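Local coordinates for protein Syntaxin1 (Monosiga brevicollis, PDB 2XHE) that probably acts as a syntaxin-family SNARE (SNAP receptor) in membrane fusion, held here in a complex with a second protein, at residues 54-59 with 98-103; 69-74 with 159-164; 107-112 with 233-238; 139-144 with 241-246. All coordinates share one frame; numbering follows the deposited sequence.

Overall arrangement
From the N terminus, helix 44-72 opens contact 1 at 54-59 and, within the loop that contact 1 closes at 98-103, contact 2 at 69-74. Contact 1 thus completes a two-helix hairpin, while contact 2 runs on to 159-164 on helix 131-171 and crosses it. Contact 3 starts on helix 80-116 just after contact 1 has closed, and ends at 233-238 on helix 214-237; contact 4 joins 139-144 to the loop 241-246. Contacts 2, 3 and 4 all cross one another and none nests. Contacts 1 and 2 tie the N-terminal three-helix bundle together; 3 and 4, which touch through H140 and S144, bind the SNARE-homology region to it.

Contact 1 (54-59 with 98-103); sequences RDNIED and SALGNK
L100 lays its CD2 methyl against the flat carboxamide of N56, and this pair makes up most of the contact. CD2 sits over the face of the carboxamide, 3.4 Å from CG of N56 and 3.3 Å from its OD1, although the two side chains as a whole cross at a slant; across the two segments this is packing without a hydrogen bond. N56 is brought there by its first torsion, chi1 -72°, which sets CG beside its own backbone N and opposite the carbonyl carbon, while the backbones come together here too, CA of N56 and CA of L100 being 6.0 Å apart. I104, one turn further along helix 80-116, and I60 on helix 44-72 add apolar surface around the same pair. The two segments belong to the first hairpin of the N-terminal three-helix bundle of syntaxins, within a predicted coiled coil, and their axes run nearly antiparallel, 152° between directions, with 9.7 Å between them at closest approach. On the outer side the packing thins. The other methyl of L100, CD1, reaches the CB of D59 at 3.7 Å, where the aspartate itself is solvent-exposed. K103 offers only the root of its side chain, CB standing 4.0 Å from ND2 of N56; its bent chain then leads the ammonium away from residues 54-59, and the side chain touches R52 on the same helix.

Contact 2 (69-74 with 159-164); sequences QLHTES and AENKRR
Where helix 44-72 nears its C-terminal end and faces helix 131-171 in the N-terminal bundle, H71 and N161 stand opposite each other, with 6.8 Å between their CA atoms. The CB of N161 lies over one face of the imidazole in a CH-pi contact, 4.3 Å from the ring centroid of H71, displaced toward the rim. Beyond CB, the asparagine amide swings along the base of the histidine: CG of N161 is 3.3 Å from CB of H71, and the amide plane is turned 36° from the ring, so the two flat groups slant past each other without stacking. The polar end of the histidine looks elsewhere, its NE2 being hydrogen-bonded to the side chain of Q158, one turn before the asparagine. This pairing of first and third helices is part of the three-helix fold of syntaxin N-terminal domains, and H71 also meets M94 of helix 80-116 and L222 of helix 214-237, which places it where all four helices converge. At the solvent-exposed border T72 closes the contact with its methyl group. Its OG1, at chi1 61°, turns back for a weak hydrogen bond to O of Q69, which leaves CG2 to approach the amide of N161 and, at 4.3 Å, NH2 of R164. That guanidinium has E160 as a long salt-bridge partner one turn earlier.

Contact 3 (107-112 with 233-238); sequences DLKQIE and FTDMST
L108 extends its CD1 methyl toward the CE methyl of M236, the two ends 4.1 Å apart and their side chains roughly perpendicular. Here the second helix of the N-terminal bundle meets helix 214-237 of the SNARE-homology region, consistent with the closed form of syntaxins, in which the SNARE helix folds back on the bundle. The backbones stay well apart, 9.7 Å between the nearest CA atoms, those of K109 and M236, so long side chains bridge the gap. M236 does this by curling: with chi2 -54° and chi3 -46° its chain folds at both torsions and brings CE closer to the facing helix. Both members of this apolar pair are buried, and S144 of helix 131-171 also packs on L108. Beside them runs a polar link. K109, exposed and straight beyond CG, crosses the side chain of D235 at about a right angle and forms a salt bridge from NZ to OD2, 3.5 Å long. D235 is shared between two cations, because its other oxygen, OD1, pairs with R105, one turn before K109. Both bases come from helix 80-116, and their charges probably favour an ionised carboxylate. The last carbon of the lysine approaches the same oxygen that NZ does, CE of K109 lying 3.3 Å from OD2 of D235.

Contact 4 (139-144 with 241-246); sequences QHSSLS and ASQGEM
Around S141 and Q243 a regular helical turn of 139-144 is met by the irregular segment 241-246, whose backbone is extended at Q243 and then turns at G244 with a positive phi of 60°, the CA of G244 coming within 7.1 Å of the CA of S141. Q243 carries the contact. With CG anti to the backbone N, chi1 174°, and the chain straight beyond it, the side chain reaches across to the helix and places the two ends of its amide on different neighbours. Its carbonyl end meets the serine, OE1 standing 3.2 Å from OG of S141; whether a hydrogen bond forms there is unsettled, since that hydroxyl also bonds to O of Q137 a turn earlier. Its NE2 sits over one face of the H140 imidazole, 4.1 Å from the ring NE2, with amide and ring planes 62° apart, a steep tilt and no stack. The ring also touches L108, E112 and N115 of helix 80-116. Within the helix, the carbonyl O of H140 accepts both the N and the OG of S144, the hydroxyl bond measuring 2.8 Å, and the two donors arrive from opposite faces of the carbonyl plane. This loop follows helix 214-237 of the SNARE-homology region, and here it settles on the third helix of the N-terminal bundle. S141 and H140 are buried while Q243 is partly exposed, and the nearest approaches across the two segments are between polar groups, so the chemistry implies a mainly polar closure, in which the two ends of one amide lie near a hydroxyl and a ring face.

Contact 1 (54-59 with 98-103)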
# COMPACT_ATOMS: atom_id res chain seq x y z
N ARG B 54 13.44 -10.20 21.11
CA ARG B 54 13.94 -8.99 20.45
C ARG B 54 15.44 -8.85 20.71
O ARG B 54 16.22 -8.72 19.77
CB ARG B 54 13.21 -7.72 20.92
CG ARG B 54 11.73 -7.70 20.64
CD ARG B 54 11.22 -6.28 20.44
NE ARG B 54 10.11 -6.29 19.51
CZ ARG B 54 8.93 -6.84 19.77
NH1 ARG B 54 8.72 -7.40 20.96
NH2 ARG B 54 7.96 -6.83 18.85
N ASP B 55 15.82 -8.90 21.99
CA ASP B 55 17.22 -8.76 22.39
C ASP B 55 18.15 -9.80 21.75
O ASP B 55 19.21 -9.44 21.22
CB ASP B 55 17.37 -8.78 23.91
CG ASP B 55 17.00 -7.46 24.56
OD1 ASP B 55 16.89 -6.44 23.83
OD2 ASP B 55 16.80 -7.43 25.80
N ASN B 56 17.76 -11.07 21.80
CA ASN B 56 18.55 -12.12 21.16
C ASN B 56 18.71 -11.87 19.67
O ASN B 56 19.82 -12.01 19.13
CB ASN B 56 17.91 -13.49 21.38
CG ASN B 56 18.04 -13.98 22.80
OD1 ASN B 56 18.68 -13.34 23.64
ND2 ASN B 56 17.44 -15.13 23.09
N ILE B 57 17.60 -11.52 19.00
CA ILE B 57 17.62 -11.22 17.56
C ILE B 57 18.66 -10.14 17.24
O ILE B 57 19.52 -10.34 16.39
CB ILE B 57 16.22 -10.81 17.02
CG1 ILE B 57 15.31 -12.03 16.87
CG2 ILE B 57 16.32 -10.14 15.65
CD1 ILE B 57 13.89 -11.64 16.50
N GLU B 58 18.57 -9.00 17.93
CA GLU B 58 19.59 -7.95 17.79
C GLU B 58 21.02 -8.48 18.02
O GLU B 58 21.93 -8.17 17.26
CB GLU B 58 19.30 -6.76 18.71
CG GLU B 58 18.00 -6.03 18.42
CD GLU B 58 17.84 -4.75 19.25
OE1 GLU B 58 18.84 -4.28 19.82
OE2 GLU B 58 16.71 -4.22 19.32
N ASP B 59 21.20 -9.26 19.08
CA ASP B 59 22.49 -9.90 19.34
C ASP B 59 22.95 -10.69 18.12
O ASP B 59 24.03 -10.45 17.59
CB ASP B 59 22.42 -10.81 20.57
CG ASP B 59 22.45 -10.03 21.88
OD1 ASP B 59 22.81 -8.83 21.87
OD2 ASP B 59 22.12 -10.63 22.94
N SER B 98 24.01 -19.88 17.46
CA SER B 98 23.21 -21.08 17.54
C SER B 98 22.45 -21.18 18.88
O SER B 98 21.25 -21.42 18.90
CB SER B 98 24.11 -22.30 17.31
OG SER B 98 23.47 -23.49 17.73
N ALA B 99 23.16 -20.99 19.99
CA ALA B 99 22.55 -21.02 21.32
C ALA B 99 21.45 -19.96 21.46
O ALA B 99 20.41 -20.20 22.08
CB ALA B 99 23.61 -20.86 22.39
N LEU B 100 21.71 -18.78 20.90
CA LEU B 100 20.72 -17.70 20.84
C LEU B 100 19.56 -18.08 19.93
O LEU B 100 18.39 -17.82 20.25
CB LEU B 100 21.38 -16.41 20.35
CG LEU B 100 22.14 -15.65 21.43
CD1 LEU B 100 22.85 -14.43 20.86
CD2 LEU B 100 21.17 -15.24 22.50
N GLY B 101 19.88 -18.69 18.80
CA GLY B 101 18.87 -19.21 17.89
C GLY B 101 17.91 -20.18 18.55
O GLY B 101 16.69 -20.00 18.48
N ASN B 102 18.44 -21.21 19.20
CA ASN B 102 17.60 -22.22 19.83
C ASN B 102 16.71 -21.68 20.94
O ASN B 102 15.59 -22.15 21.14
CB ASN B 102 18.44 -23.39 20.34
CG ASN B 102 19.02 -24.22 19.21
OD1 ASN B 102 20.23 -24.43 19.13
ND2 ASN B 102 18.15 -24.68 18.31
N LYS B 103 17.19 -20.67 21.66
CA LYS B 103 16.38 -20.08 22.71
C LYS B 103 15.20 -19.37 22.05
O LYS B 103 14.06 -19.57 22.45
CB LYS B 103 17.20 -19.10 23.56
CG LYS B 103 17.06 -19.31 25.08
CD LYS B 103 15.68 -18.94 25.60
CE LYS B 103 15.16 -19.96 26.61
NZ LYS B 103 15.92 -19.94 27.90

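Contact 2 (69-74 with 159-164)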
# COMPACT_ATOMS: atom_id res chain seq x y z
N GLN B 69 33.17 -10.98 8.58
CA GLN B 69 34.59 -10.64 8.51
C GLN B 69 35.49 -11.84 8.82
O GLN B 69 36.40 -12.16 8.04
CB GLN B 69 34.93 -9.49 9.46
CG GLN B 69 34.17 -8.22 9.17
CD GLN B 69 34.54 -7.11 10.11
OE1 GLN B 69 35.41 -7.27 10.97
NE2 GLN B 69 33.89 -5.96 9.96
N LEU B 70 35.25 -12.49 9.95
CA LEU B 70 36.07 -13.62 10.36
C LEU B 70 36.26 -14.66 9.25
O LEU B 70 37.25 -15.39 9.23
CB LEU B 70 35.49 -14.29 11.61
CG LEU B 70 35.49 -13.46 12.90
CD1 LEU B 70 35.04 -14.33 14.07
CD2 LEU B 70 36.87 -12.87 13.16
N HIS B 71 35.30 -14.72 8.32
CA HIS B 71 35.37 -15.66 7.21
C HIS B 71 36.27 -15.16 6.08
O HIS B 71 37.19 -15.86 5.65
CB HIS B 71 33.98 -15.95 6.66
CG HIS B 71 33.29 -17.09 7.32
ND1 HIS B 71 33.86 -18.35 7.43
CD2 HIS B 71 32.08 -17.19 7.91
CE1 HIS B 71 33.03 -19.15 8.06
NE2 HIS B 71 31.94 -18.48 8.36
N THR B 72 35.99 -13.95 5.59
CA THR B 72 36.75 -13.36 4.49
C THR B 72 38.14 -12.97 4.94
O THR B 72 39.00 -12.61 4.13
CB THR B 72 36.04 -12.12 3.89
OG1 THR B 72 35.91 -11.10 4.90
CG2 THR B 72 34.66 -12.49 3.33
N GLU B 73 38.36 -13.04 6.25
CA GLU B 73 39.66 -12.72 6.84
C GLU B 73 40.55 -13.97 6.89
O GLU B 73 41.77 -13.86 6.89
CB GLU B 73 39.46 -12.13 8.25
CG GLU B 73 40.69 -11.45 8.84
CD GLU B 73 40.42 -10.83 10.20
OE1 GLU B 73 39.30 -10.30 10.40
OE2 GLU B 73 41.32 -10.86 11.06
N SER B 74 39.93 -15.14 6.91
CA SER B 74 40.68 -16.40 6.86
C SER B 74 41.15 -16.70 5.44
O SER B 74 41.65 -17.79 5.16
CB SER B 74 39.86 -17.57 7.42
OG SER B 74 39.83 -17.55 8.83
N ALA B 159 26.52 -19.97 3.33
CA ALA B 159 26.62 -20.51 1.98
C ALA B 159 27.47 -19.63 1.06
O ALA B 159 28.20 -20.14 0.22
CB ALA B 159 25.24 -20.72 1.39
N GLU B 160 27.35 -18.32 1.22
CA GLU B 160 28.15 -17.36 0.45
C GLU B 160 29.64 -17.62 0.64
O GLU B 160 30.40 -17.62 -0.33
CB GLU B 160 27.82 -15.93 0.88
CG GLU B 160 28.68 -14.83 0.26
CD GLU B 160 28.19 -13.42 0.63
OE1 GLU B 160 29.03 -12.50 0.68
OE2 GLU B 160 26.98 -13.24 0.88
N ASN B 161 30.04 -17.84 1.89
CA ASN B 161 31.44 -18.11 2.21
C ASN B 161 31.86 -19.55 1.89
O ASN B 161 33.01 -19.77 1.51
CB ASN B 161 31.74 -17.77 3.68
CG ASN B 161 32.24 -16.34 3.87
OD1 ASN B 161 31.68 -15.57 4.65
ND2 ASN B 161 33.29 -15.97 3.15
N LYS B 162 30.95 -20.50 2.03
CA LYS B 162 31.27 -21.90 1.75
C LYS B 162 31.52 -22.16 0.27
O LYS B 162 32.24 -23.08 -0.10
CB LYS B 162 30.16 -22.83 2.25
CG LYS B 162 30.35 -24.28 1.86
CD LYS B 162 29.02 -24.98 1.72
CE LYS B 162 29.08 -26.12 0.72
NZ LYS B 162 27.72 -26.43 0.18
N ARG B 163 30.91 -21.33 -0.58
CA ARG B 163 31.09 -21.43 -2.02
C ARG B 163 32.48 -20.96 -2.42
O ARG B 163 33.13 -21.57 -3.27
CB ARG B 163 30.00 -20.65 -2.75
CG ARG B 163 30.17 -20.56 -4.26
CD ARG B 163 28.86 -20.18 -4.96
NE ARG B 163 28.02 -19.28 -4.17
CZ ARG B 163 28.26 -17.98 -4.00
NH1 ARG B 163 29.32 -17.42 -4.57
NH2 ARG B 163 27.44 -17.25 -3.26
N ARG B 164 32.94 -19.87 -1.81
CA ARG B 164 34.28 -19.34 -2.07
C ARG B 164 35.33 -19.96 -1.15
O ARG B 164 36.53 -19.80 -1.38
CB ARG B 164 34.30 -17.81 -1.97
CG ARG B 164 33.90 -17.26 -0.61
CD ARG B 164 34.47 -15.87 -0.38
NE ARG B 164 34.11 -14.92 -1.43
CZ ARG B 164 33.19 -13.96 -1.29
NH1 ARG B 164 32.94 -13.15 -2.31
NH2 ARG B 164 32.53 -13.82 -0.15

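Contact 3 (107-112 with 233-238)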
# COMPACT_ATOMS: atom_id res chain seq x y z
N ASP B 107 11.40 -20.13 22.79
CA ASP B 107 10.52 -19.10 23.33
C ASP B 107 9.33 -18.93 22.38
O ASP B 107 8.20 -18.79 22.83
CB ASP B 107 11.25 -17.77 23.55
CG ASP B 107 12.11 -17.76 24.82
OD1 ASP B 107 11.82 -18.52 25.78
OD2 ASP B 107 13.09 -16.98 24.87
N LEU B 108 9.59 -18.94 21.07
CA LEU B 108 8.49 -18.86 20.09
C LEU B 108 7.53 -20.04 20.24
O LEU B 108 6.34 -19.84 20.48
CB LEU B 108 9.02 -18.77 18.66
CG LEU B 108 9.63 -17.43 18.27
CD1 LEU B 108 10.15 -17.45 16.84
CD2 LEU B 108 8.64 -16.29 18.50
N LYS B 109 8.05 -21.27 20.12
CA LYS B 109 7.22 -22.46 20.29
C LYS B 109 6.41 -22.40 21.57
O LYS B 109 5.22 -22.71 21.57
CB LYS B 109 8.04 -23.75 20.23
CG LYS B 109 8.24 -24.27 18.81
CD LYS B 109 9.12 -25.50 18.75
CE LYS B 109 9.42 -25.89 17.30
NZ LYS B 109 10.38 -27.03 17.20
N GLN B 110 7.04 -21.99 22.66
CA GLN B 110 6.35 -21.88 23.94
C GLN B 110 5.13 -20.95 23.81
O GLN B 110 4.06 -21.26 24.34
CB GLN B 110 7.32 -21.42 25.04
CG GLN B 110 6.68 -21.17 26.42
CD GLN B 110 5.80 -22.32 26.90
OE1 GLN B 110 6.00 -23.48 26.52
NE2 GLN B 110 4.82 -22.01 27.75
N ILE B 111 5.29 -19.84 23.10
CA ILE B 111 4.20 -18.87 22.95
C ILE B 111 3.11 -19.42 22.04
O ILE B 111 1.93 -19.14 22.24
CB ILE B 111 4.69 -17.50 22.42
CG1 ILE B 111 5.85 -16.98 23.27
CG2 ILE B 111 3.55 -16.50 22.44
CD1 ILE B 111 6.33 -15.58 22.87
N GLU B 112 3.52 -20.21 21.04
CA GLU B 112 2.58 -20.85 20.14
C GLU B 112 1.64 -21.75 20.93
O GLU B 112 0.43 -21.53 20.94
CB GLU B 112 3.31 -21.68 19.09
CG GLU B 112 2.39 -22.33 18.08
CD GLU B 112 3.05 -23.47 17.34
OE1 GLU B 112 4.21 -23.78 17.67
OE2 GLU B 112 2.40 -24.05 16.43
N PHE B 233 14.38 -23.41 9.32
CA PHE B 233 13.51 -22.80 8.33
C PHE B 233 12.33 -23.70 8.01
O PHE B 233 11.22 -23.23 7.79
CB PHE B 233 14.29 -22.48 7.06
CG PHE B 233 15.24 -21.31 7.19
CD1 PHE B 233 14.82 -20.11 7.74
CD2 PHE B 233 16.54 -21.41 6.74
CE1 PHE B 233 15.68 -19.04 7.84
CE2 PHE B 233 17.40 -20.35 6.83
CZ PHE B 233 16.97 -19.16 7.39
N THR B 234 12.57 -25.01 8.00
CA THR B 234 11.52 -25.94 7.64
C THR B 234 10.30 -25.86 8.58
O THR B 234 9.20 -25.53 8.14
CB THR B 234 12.02 -27.39 7.54
OG1 THR B 234 13.04 -27.47 6.53
CG2 THR B 234 10.88 -28.30 7.15
N ASP B 235 10.50 -26.13 9.86
CA ASP B 235 9.38 -26.06 10.79
C ASP B 235 9.01 -24.61 11.15
O ASP B 235 8.01 -24.39 11.83
CB ASP B 235 9.61 -26.91 12.05
CG ASP B 235 10.55 -26.26 13.03
OD1 ASP B 235 11.78 -26.35 12.82
OD2 ASP B 235 10.06 -25.68 14.03
N MET B 236 9.80 -23.64 10.69
CA MET B 236 9.42 -22.24 10.87
C MET B 236 8.44 -21.82 9.79
O MET B 236 7.56 -20.99 10.03
CB MET B 236 10.64 -21.30 10.89
CG MET B 236 11.46 -21.30 12.19
SD MET B 236 10.61 -20.99 13.78
CE MET B 236 9.59 -19.56 13.36
N SER B 237 8.60 -22.39 8.60
CA SER B 237 7.72 -22.10 7.48
C SER B 237 6.36 -22.71 7.74
O SER B 237 5.36 -22.01 7.76
CB SER B 237 8.30 -22.63 6.18
OG SER B 237 9.54 -22.01 5.89
N THR B 238 6.31 -24.02 7.95
CA THR B 238 5.03 -24.67 8.19
C THR B 238 4.38 -24.15 9.48
O THR B 238 3.23 -24.45 9.77
CB THR B 238 5.19 -26.21 8.26
OG1 THR B 238 5.47 -26.60 9.62
CG2 THR B 238 6.31 -26.68 7.33

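Contact 4 (139-144 with 241-246)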
# COMPACT_ATOMS: atom_id res chain seq x y z
N GLN B 139 2.45 -10.20 18.53
CA GLN B 139 3.83 -10.38 18.96
C GLN B 139 4.42 -11.66 18.35
O GLN B 139 5.53 -11.66 17.79
CB GLN B 139 3.94 -10.48 20.49
CG GLN B 139 3.63 -9.20 21.28
CD GLN B 139 4.69 -8.12 21.13
OE1 GLN B 139 5.75 -8.33 20.55
NE2 GLN B 139 4.40 -6.94 21.66
N HIS B 140 3.68 -12.75 18.47
CA HIS B 140 4.16 -14.04 17.99
C HIS B 140 4.45 -14.01 16.49
O HIS B 140 5.49 -14.51 16.04
CB HIS B 140 3.14 -15.14 18.31
CG HIS B 140 3.61 -16.52 17.97
ND1 HIS B 140 4.86 -16.77 17.46
CD2 HIS B 140 3.00 -17.72 18.06
CE1 HIS B 140 5.00 -18.06 17.25
NE2 HIS B 140 3.88 -18.66 17.61
N SER B 141 3.53 -13.42 15.72
CA SER B 141 3.67 -13.33 14.28
C SER B 141 4.85 -12.45 13.90
O SER B 141 5.76 -12.89 13.20
CB SER B 141 2.39 -12.77 13.66
OG SER B 141 1.33 -13.70 13.79
N SER B 142 4.81 -11.21 14.36
CA SER B 142 5.85 -10.25 14.02
C SER B 142 7.27 -10.80 14.23
O SER B 142 8.13 -10.67 13.35
CB SER B 142 5.64 -8.96 14.81
OG SER B 142 6.59 -7.98 14.44
N LEU B 143 7.51 -11.41 15.38
CA LEU B 143 8.85 -11.83 15.76
C LEU B 143 9.33 -13.07 14.99
O LEU B 143 10.51 -13.18 14.65
CB LEU B 143 8.94 -12.06 17.28
CG LEU B 143 8.82 -10.81 18.15
CD1 LEU B 143 8.66 -11.18 19.62
CD2 LEU B 143 10.02 -9.89 17.96
N SER B 144 8.41 -13.99 14.74
CA SER B 144 8.75 -15.15 13.93
C SER B 144 9.26 -14.69 12.57
O SER B 144 10.25 -15.21 12.06
CB SER B 144 7.54 -16.06 13.78
OG SER B 144 7.11 -16.50 15.05
N ALA B 241 1.82 -21.54 8.65
CA ALA B 241 0.59 -22.15 8.17
C ALA B 241 -0.45 -22.05 9.27
O ALA B 241 -0.11 -22.01 10.45
CB ALA B 241 0.82 -23.60 7.78
N SER B 242 -1.72 -21.99 8.88
CA SER B 242 -2.82 -21.80 9.83
C SER B 242 -2.53 -20.65 10.81
O SER B 242 -3.07 -20.61 11.91
CB SER B 242 -3.13 -23.10 10.59
OG SER B 242 -1.98 -23.62 11.25
N GLN B 243 -1.68 -19.73 10.38
CA GLN B 243 -1.41 -18.50 11.12
C GLN B 243 -1.27 -17.35 10.14
O GLN B 243 -0.80 -17.53 9.02
CB GLN B 243 -0.13 -18.63 11.95
CG GLN B 243 0.29 -17.34 12.66
CD GLN B 243 1.50 -17.54 13.57
OE1 GLN B 243 2.40 -16.69 13.61
NE2 GLN B 243 1.53 -18.65 14.29
N GLY B 244 -1.72 -16.17 10.55
CA GLY B 244 -1.54 -14.97 9.76
C GLY B 244 -2.16 -14.95 8.37
O GLY B 244 -3.37 -15.15 8.22
N GLU B 245 -1.32 -14.71 7.37
CA GLU B 245 -1.74 -14.36 6.00
C GLU B 245 -2.31 -12.94 5.95
O GLU B 245 -2.23 -12.25 4.93
CB GLU B 245 -2.73 -15.38 5.42
CG GLU B 245 -4.20 -14.95 5.48
CD GLU B 245 -5.14 -15.92 4.77
OE1 GLU B 245 -4.66 -16.74 3.95
OE2 GLU B 245 -6.37 -15.86 5.02
N MET B 246 -2.86 -12.50 7.09
CA MET B 246 -3.64 -11.27 7.18
C MET B 246 -3.36 -10.51 8.49
O MET B 246 -3.76 -9.35 8.65
CB MET B 246 -5.13 -11.61 7.08
CG MET B 246 -6.01 -10.46 6.63
SD MET B 246 -5.64 -9.84 4.97
CE MET B 246 -6.72 -10.84 3.95